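Foldase protein PrsA 2 (Bacillus anthracis, PDB 6VJ4) catalyses cis-trans isomerisation of peptidyl-proline bonds and helps secreted proteins to fold after export across the membrane, supporting secretion of the protective antigen. Local coordinates at residues K51-A56 and N81-K86; K40-S45 and Q231-K236; N71-K74 and D78-N81. One frame throughout, in Å; residues are numbered along the deposited sequence.

Interaction 1 of 3, residues K51-A56 and N81-K86; sequences KEVQKA and NQIKFK
Helices 46-60 and 76-95 meet through Val-53 and Ile-83, whose CA atoms lie 7.1 Å apart, the short axes passing 10.0 Å from each other at 120° between their N-to-C directions. Ile-83 projects into the gap and serves two neighbours with its two branches. Its CG1 lies anti to the carbonyl carbon (chi1 -73°), which sends Ile-83 CD1 out to Val-53 CG2, 3.6 Å away, while Ile-83 CG2, the other branch, rests 3.6 Å from CB of Glu-52. A beta-branched isoleucine suits this place because it offers a methyl to each side, and the compact Val-53 lets Ile-83 CD1 come right against Val-53 CA. Val-49 of helix 46-60 also touches Ile-83.

Beyond this apolar pair, Glu-52 spends its methylene groups on Ile-83 and its carboxylate on charge. The bend at its chi2 (67°) brings the head to Lys-86, which crosses it at about a right angle; Lys-86 NZ donates to Glu-52 OE2 over 3.0 Å, from above the carboxylate plane. The other oxygen, Glu-52 OE1, takes a weak bond, also a salt bridge, from Lys-55 NZ at 3.4 Å, one helical turn along the same helix. Long, flexible lysines can span these gaps from an exposed position.

One carboxylate therefore ties helix 46-60 to helix 76-95, and it probably helps to offset the like charges of Lys-55 NZ and Lys-86 NZ, 6.1 Å apart. Buried methyls pack beneath, while the partly exposed Glu-52 holds one lysine of each helix.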
# COMPACT_ATOMS: atom_id res chain seq x y z
N LYS A 51 -22.63 -17.88 6.36
CA LYS A 51 -24.00 -17.69 6.90
C LYS A 51 -24.60 -16.40 6.33
O LYS A 51 -25.80 -16.41 5.99
CB LYS A 51 -24.01 -17.69 8.43
CG LYS A 51 -25.34 -17.29 9.06
CD LYS A 51 -25.48 -17.67 10.52
CE LYS A 51 -25.61 -19.16 10.74
NZ LYS A 51 -25.80 -19.49 12.17
N GLU A 52 -23.80 -15.34 6.24
CA GLU A 52 -24.30 -14.04 5.71
C GLU A 52 -24.58 -14.20 4.21
O GLU A 52 -25.56 -13.59 3.73
CB GLU A 52 -23.29 -12.92 5.99
CG GLU A 52 -23.83 -11.52 5.74
CD GLU A 52 -24.93 -11.07 6.68
OE1 GLU A 52 -25.16 -11.75 7.70
OE2 GLU A 52 -25.57 -10.04 6.39
N VAL A 53 -23.77 -15.00 3.52
CA VAL A 53 -23.96 -15.25 2.05
C VAL A 53 -25.28 -16.01 1.86
O VAL A 53 -26.04 -15.63 0.95
CB VAL A 53 -22.79 -16.04 1.43
CG1 VAL A 53 -23.16 -16.62 0.07
CG2 VAL A 53 -21.52 -15.20 1.33
N GLN A 54 -25.53 -17.04 2.67
CA GLN A 54 -26.76 -17.87 2.56
C GLN A 54 -28.00 -17.02 2.88
O GLN A 54 -29.05 -17.26 2.26
CB GLN A 54 -26.69 -19.08 3.50
CG GLN A 54 -25.58 -20.06 3.16
CD GLN A 54 -25.71 -20.62 1.77
OE1 GLN A 54 -26.77 -20.60 1.15
NE2 GLN A 54 -24.61 -21.16 1.26
N LYS A 55 -27.87 -16.07 3.81
CA LYS A 55 -29.01 -15.20 4.18
C LYS A 55 -29.42 -14.39 2.94
O LYS A 55 -30.63 -14.12 2.79
CB LYS A 55 -28.62 -14.33 5.38
CG LYS A 55 -29.79 -13.80 6.21
CD LYS A 55 -29.38 -13.05 7.45
CE LYS A 55 -28.65 -11.75 7.16
NZ LYS A 55 -28.41 -10.98 8.40
N ALA A 56 -28.46 -14.06 2.08
CA ALA A 56 -28.74 -13.29 0.84
C ALA A 56 -29.34 -14.22 -0.23
O ALA A 56 -30.20 -13.75 -1.00
CB ALA A 56 -27.48 -12.62 0.35
N ASN A 81 -16.29 -12.15 -0.96
CA ASN A 81 -15.17 -11.25 -0.54
C ASN A 81 -15.73 -9.91 -0.07
O ASN A 81 -15.11 -9.32 0.84
CB ASN A 81 -14.13 -11.04 -1.65
CG ASN A 81 -13.18 -12.21 -1.79
OD1 ASN A 81 -13.13 -13.08 -0.93
ND2 ASN A 81 -12.39 -12.21 -2.85
N GLN A 82 -16.85 -9.45 -0.64
CA GLN A 82 -17.44 -8.14 -0.22
C GLN A 82 -18.12 -8.32 1.15
O GLN A 82 -18.09 -7.37 1.95
CB GLN A 82 -18.43 -7.59 -1.25
CG GLN A 82 -17.88 -7.42 -2.66
CD GLN A 82 -16.64 -6.57 -2.77
OE1 GLN A 82 -15.80 -6.52 -1.87
NE2 GLN A 82 -16.49 -5.91 -3.91
N ILE A 83 -18.72 -9.50 1.38
CA ILE A 83 -19.37 -9.81 2.68
C ILE A 83 -18.28 -9.97 3.75
O ILE A 83 -18.44 -9.42 4.85
CB ILE A 83 -20.28 -11.05 2.57
CG1 ILE A 83 -21.56 -10.73 1.80
CG2 ILE A 83 -20.59 -11.63 3.95
CD1 ILE A 83 -22.64 -11.78 1.90
N LYS A 84 -17.20 -10.68 3.41
CA LYS A 84 -16.06 -10.85 4.35
C LYS A 84 -15.58 -9.45 4.77
O LYS A 84 -15.36 -9.24 5.98
CB LYS A 84 -14.97 -11.69 3.69
CG LYS A 84 -13.71 -11.94 4.51
CD LYS A 84 -12.71 -12.83 3.80
CE LYS A 84 -11.36 -12.93 4.49
NZ LYS A 84 -11.48 -13.50 5.86
N PHE A 85 -15.49 -8.52 3.81
CA PHE A 85 -15.03 -7.14 4.12
C PHE A 85 -16.04 -6.43 5.03
O PHE A 85 -15.62 -5.83 6.05
CB PHE A 85 -14.82 -6.34 2.83
CG PHE A 85 -14.46 -4.89 3.06
CD1 PHE A 85 -13.18 -4.54 3.48
CD2 PHE A 85 -15.39 -3.89 2.88
CE1 PHE A 85 -12.85 -3.21 3.71
CE2 PHE A 85 -15.06 -2.56 3.10
CZ PHE A 85 -13.79 -2.22 3.51
N LYS A 86 -17.33 -6.50 4.69
CA LYS A 86 -18.39 -5.82 5.49
C LYS A 86 -18.33 -6.30 6.95
O LYS A 86 -18.33 -5.44 7.86
CB LYS A 86 -19.79 -6.09 4.93
CG LYS A 86 -20.90 -5.32 5.62
CD LYS A 86 -22.30 -5.85 5.37
CE LYS A 86 -22.53 -7.21 5.99
NZ LYS A 86 -23.95 -7.62 5.90

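Interaction 2 of 3, residues K40-S45 and Q231-K236; sequences KKYKVS and QSELKK
Tyr-42 and Glu-233 form the tight part of this contact: Tyr-42 OH donates a hydrogen bond of 2.6 Å to Glu-233 OE2, with the hydroxyl nearly along the C-O axis of the acceptor. The two side chains come from opposite directions, and Glu-233 OE2 sits at the edge of the ring, in its plane, so that it also lies 3.1 Å from Tyr-42 CE2. Ring and carboxylate planes are turned 36° apart. Tyrosine is apt here because its ring can be buried, touching Ala-92 and Gln-95 of helix 76-95, while its hydroxyl satisfies a largely buried acid. Glu-233 reaches it through a bend at chi2 (63°) and packs on Ile-38 as well.

The solvent side is looser. Lys-41 runs out fully extended, with CG anti to the backbone N, crossing Glu-233 at about a right angle. Lys-41 NZ makes a salt bridge to Glu-233 OE1 at 3.2 Å, from above the carboxylate plane, and a weak second bond to Glu-233 OE2 at 3.4 Å. On its way, Lys-41 CG passes over one face of the Tyr-42 ring, toward the rim. Lys-236 NZ, 5.0 Å from Lys-41 NZ, adds positive potential near the same carboxylate, which probably favours its ionised form.

Between the two segments the chain passes through all four strands of the antiparallel sheet of the PpiC-type isomerase. The C-terminal end of helix 28-41 is thus joined to the C-terminal helix 223-236, an arrangement consistent with PrsA-family foldases, where N- and C-terminal helical parts assemble into one body beside the parvulin-like domain.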
# COMPACT_ATOMS: atom_id res chain seq x y z
N LYS A 40 -7.46 -8.87 7.44
CA LYS A 40 -6.35 -9.57 8.14
C LYS A 40 -6.36 -9.18 9.63
O LYS A 40 -6.16 -10.08 10.47
CB LYS A 40 -4.99 -9.24 7.53
CG LYS A 40 -3.81 -9.99 8.16
CD LYS A 40 -2.45 -9.54 7.66
CE LYS A 40 -1.31 -10.34 8.27
NZ LYS A 40 -1.35 -11.76 7.85
N LYS A 41 -6.56 -7.89 9.93
CA LYS A 41 -6.52 -7.41 11.34
C LYS A 41 -7.80 -7.78 12.09
O LYS A 41 -7.70 -8.19 13.26
CB LYS A 41 -6.30 -5.89 11.40
CG LYS A 41 -6.21 -5.34 12.82
CD LYS A 41 -5.85 -3.88 12.91
CE LYS A 41 -5.79 -3.42 14.36
NZ LYS A 41 -5.49 -1.97 14.46
N TYR A 42 -8.96 -7.61 11.45
CA TYR A 42 -10.27 -7.90 12.09
C TYR A 42 -10.82 -9.20 11.51
O TYR A 42 -11.67 -9.15 10.60
CB TYR A 42 -11.18 -6.69 11.92
CG TYR A 42 -10.59 -5.42 12.49
CD1 TYR A 42 -10.66 -5.16 13.85
CD2 TYR A 42 -9.92 -4.52 11.68
CE1 TYR A 42 -10.10 -4.01 14.38
CE2 TYR A 42 -9.36 -3.37 12.20
CZ TYR A 42 -9.45 -3.11 13.56
OH TYR A 42 -8.91 -1.98 14.10
N LYS A 43 -10.38 -10.31 12.08
CA LYS A 43 -10.70 -11.67 11.57
C LYS A 43 -12.15 -12.06 11.85
O LYS A 43 -12.64 -11.84 12.98
CB LYS A 43 -9.74 -12.70 12.18
CG LYS A 43 -8.32 -12.64 11.64
CD LYS A 43 -7.37 -13.64 12.27
CE LYS A 43 -6.07 -13.78 11.50
NZ LYS A 43 -5.42 -12.47 11.28
N VAL A 44 -12.78 -12.63 10.83
CA VAL A 44 -14.16 -13.19 10.88
C VAL A 44 -14.07 -14.61 10.31
O VAL A 44 -13.30 -14.80 9.35
CB VAL A 44 -15.15 -12.30 10.09
CG1 VAL A 44 -16.54 -12.91 10.03
CG2 VAL A 44 -15.20 -10.89 10.67
N SER A 45 -14.77 -15.57 10.92
CA SER A 45 -14.72 -16.99 10.48
C SER A 45 -15.43 -17.17 9.13
O SER A 45 -16.42 -16.45 8.89
CB SER A 45 -15.33 -17.90 11.51
OG SER A 45 -16.73 -17.66 11.61
N GLN A 231 -8.50 4.82 6.25
CA GLN A 231 -7.28 5.65 5.97
C GLN A 231 -6.32 5.58 7.16
O GLN A 231 -5.10 5.49 6.93
CB GLN A 231 -7.67 7.10 5.70
CG GLN A 231 -8.53 7.29 4.45
CD GLN A 231 -8.97 8.72 4.28
OE1 GLN A 231 -8.61 9.60 5.06
NE2 GLN A 231 -9.75 8.97 3.24
N SER A 232 -6.85 5.65 8.39
CA SER A 232 -5.99 5.60 9.60
C SER A 232 -5.36 4.21 9.73
O SER A 232 -4.18 4.13 10.10
CB SER A 232 -6.76 5.97 10.84
OG SER A 232 -7.84 5.08 11.05
N GLU A 233 -6.12 3.16 9.41
CA GLU A 233 -5.64 1.75 9.52
C GLU A 233 -4.49 1.54 8.53
O GLU A 233 -3.47 0.93 8.92
CB GLU A 233 -6.80 0.79 9.29
CG GLU A 233 -6.67 -0.52 10.05
CD GLU A 233 -6.67 -0.36 11.56
OE1 GLU A 233 -5.68 0.16 12.10
OE2 GLU A 233 -7.69 -0.71 12.19
N LEU A 234 -4.64 2.03 7.29
CA LEU A 234 -3.54 1.92 6.29
C LEU A 234 -2.33 2.71 6.80
O LEU A 234 -1.20 2.20 6.67
CB LEU A 234 -4.02 2.47 4.94
CG LEU A 234 -5.23 1.76 4.32
CD1 LEU A 234 -5.67 2.46 3.04
CD2 LEU A 234 -4.93 0.29 4.05
N LYS A 235 -2.56 3.89 7.39
CA LYS A 235 -1.47 4.75 7.93
C LYS A 235 -0.76 4.03 9.08
O LYS A 235 0.48 4.12 9.14
CB LYS A 235 -2.04 6.11 8.37
CG LYS A 235 -0.99 7.13 8.81
CD LYS A 235 -1.57 8.49 9.13
CE LYS A 235 -0.52 9.50 9.52
NZ LYS A 235 -1.11 10.83 9.80
N LYS A 236 -1.51 3.35 9.96
CA LYS A 236 -0.88 2.59 11.07
C LYS A 236 -0.01 1.48 10.48
O LYS A 236 0.99 1.11 11.13
CB LYS A 236 -1.94 2.02 12.02
CG LYS A 236 -2.68 3.06 12.85
CD LYS A 236 -3.70 2.48 13.80
CE LYS A 236 -4.42 3.54 14.61
NZ LYS A 236 -5.40 2.94 15.54

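Interaction 3 of 3, residues N71-K74 and D78-N81; sequences NGLK and DFKN
Asp-78 and Leu-73 face each other across a tight helix-loop-helix turn, in which a Schellman motif at Gly-72 closes helix 64-70 just ahead of helix 76-95. Glycine fits that spot because positive phi (79°) costs it little.

Leu-73 divides its branches between two partners. Leu-73 CD1 goes to Phe-79 CD1 at 3.7 Å, an apolar contact that carries on to Leu-68 of the preceding helix, whereas Leu-73 CD2 lies against the carboxylate of Asp-78, 3.4 Å from Asp-78 OD2. A branched aliphatic chain suits a loop that must fold down over the first turn of a helix. Phe-79 is a broad partner for it, and its ring also meets Phe-64 edge to face.

Asp-78 has CG anti to its own backbone N (chi1 -174°), which carries the carboxylate back toward the loop, while its backbone N bonds to Asp-75 OD1. A short acid near the beginning of a helix would probably also interact favourably with the helix dipole. Lys-74 drapes CG past the same oxygen while its ammonium end leads away. Lys-74 N donates to Asp-78 OD2 at 3.1 Å, nearly straight at 162°, on the anti lone pair.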
# COMPACT_ATOMS: atom_id res chain seq x y z
N ASN A 71 -26.04 -5.42 -8.81
CA ASN A 71 -25.19 -4.75 -7.77
C ASN A 71 -23.78 -4.50 -8.33
O ASN A 71 -23.00 -3.80 -7.65
CB ASN A 71 -25.13 -5.55 -6.47
CG ASN A 71 -26.40 -5.44 -5.64
OD1 ASN A 71 -27.37 -4.81 -6.05
ND2 ASN A 71 -26.39 -6.04 -4.46
N GLY A 72 -23.48 -5.02 -9.52
CA GLY A 72 -22.16 -4.81 -10.14
C GLY A 72 -21.11 -5.73 -9.54
O GLY A 72 -19.99 -5.24 -9.28
N LEU A 73 -21.47 -7.00 -9.32
CA LEU A 73 -20.56 -8.03 -8.76
C LEU A 73 -20.21 -9.05 -9.85
O LEU A 73 -21.13 -9.52 -10.54
CB LEU A 73 -21.25 -8.69 -7.57
CG LEU A 73 -21.28 -7.87 -6.28
CD1 LEU A 73 -22.48 -8.22 -5.42
CD2 LEU A 73 -19.98 -8.05 -5.50
N LYS A 74 -18.92 -9.38 -9.96
CA LYS A 74 -18.39 -10.32 -11.00
C LYS A 74 -19.13 -11.66 -10.90
O LYS A 74 -19.79 -12.04 -11.89
CB LYS A 74 -16.89 -10.56 -10.77
CG LYS A 74 -16.04 -9.32 -10.54
CD LYS A 74 -15.62 -8.59 -11.79
CE LYS A 74 -14.87 -7.31 -11.46
NZ LYS A 74 -14.16 -6.76 -12.64
N ASP A 78 -16.83 -12.89 -5.73
CA ASP A 78 -16.69 -11.42 -5.51
C ASP A 78 -17.61 -11.02 -4.35
O ASP A 78 -17.13 -10.33 -3.43
CB ASP A 78 -17.02 -10.63 -6.79
CG ASP A 78 -16.77 -9.14 -6.69
OD1 ASP A 78 -16.04 -8.72 -5.77
OD2 ASP A 78 -17.31 -8.40 -7.55
N PHE A 79 -18.87 -11.47 -4.40
CA PHE A 79 -19.88 -11.17 -3.35
C PHE A 79 -19.34 -11.61 -1.98
O PHE A 79 -19.32 -10.78 -1.04
CB PHE A 79 -21.21 -11.85 -3.71
CG PHE A 79 -22.32 -11.67 -2.71
CD1 PHE A 79 -22.88 -10.42 -2.48
CD2 PHE A 79 -22.86 -12.77 -2.05
CE1 PHE A 79 -23.91 -10.26 -1.57
CE2 PHE A 79 -23.90 -12.61 -1.14
CZ PHE A 79 -24.42 -11.36 -0.91
N LYS A 80 -18.90 -12.87 -1.87
CA LYS A 80 -18.36 -13.43 -0.61
C LYS A 80 -17.23 -12.52 -0.09
O LYS A 80 -17.25 -12.18 1.11
CB LYS A 80 -17.86 -14.86 -0.82
CG LYS A 80 -17.33 -15.55 0.42
CD LYS A 80 -16.87 -16.98 0.21
CE LYS A 80 -16.28 -17.58 1.47
NZ LYS A 80 -15.83 -18.98 1.26
N ASN A 81 -16.29 -12.15 -0.96
CA ASN A 81 -15.17 -11.25 -0.54
C ASN A 81 -15.73 -9.91 -0.07
O ASN A 81 -15.11 -9.32 0.84
CB ASN A 81 -14.13 -11.04 -1.65
CG ASN A 81 -13.18 -12.21 -1.79
OD1 ASN A 81 -13.13 -13.08 -0.93
ND2 ASN A 81 -12.39 -12.21 -2.85

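How the interactions relate
Helix 76-95 connects the first and third contacts: interactions 1 and 3 have centres 10 Å apart, share Asn-81, and touch where Ala-56 CB meets Phe-79 CZ at 3.5 Å and Gln-82 CG meets Leu-73 CD2 at 3.6 Å. Interaction 2 stands farther off, its centre 18 Å from that of interaction 1, yet Lys-84 NZ approaches Val-44 O to 4.1 Å. Interactions 2 and 3 do not touch, their nearest atoms being about 8 Å apart. Together the three contacts join helices of the N-terminal part to one another and to the C-terminal helix 223-236, whereas the isomerase sheet belongs to the intervening chain between the two ends of interaction 2.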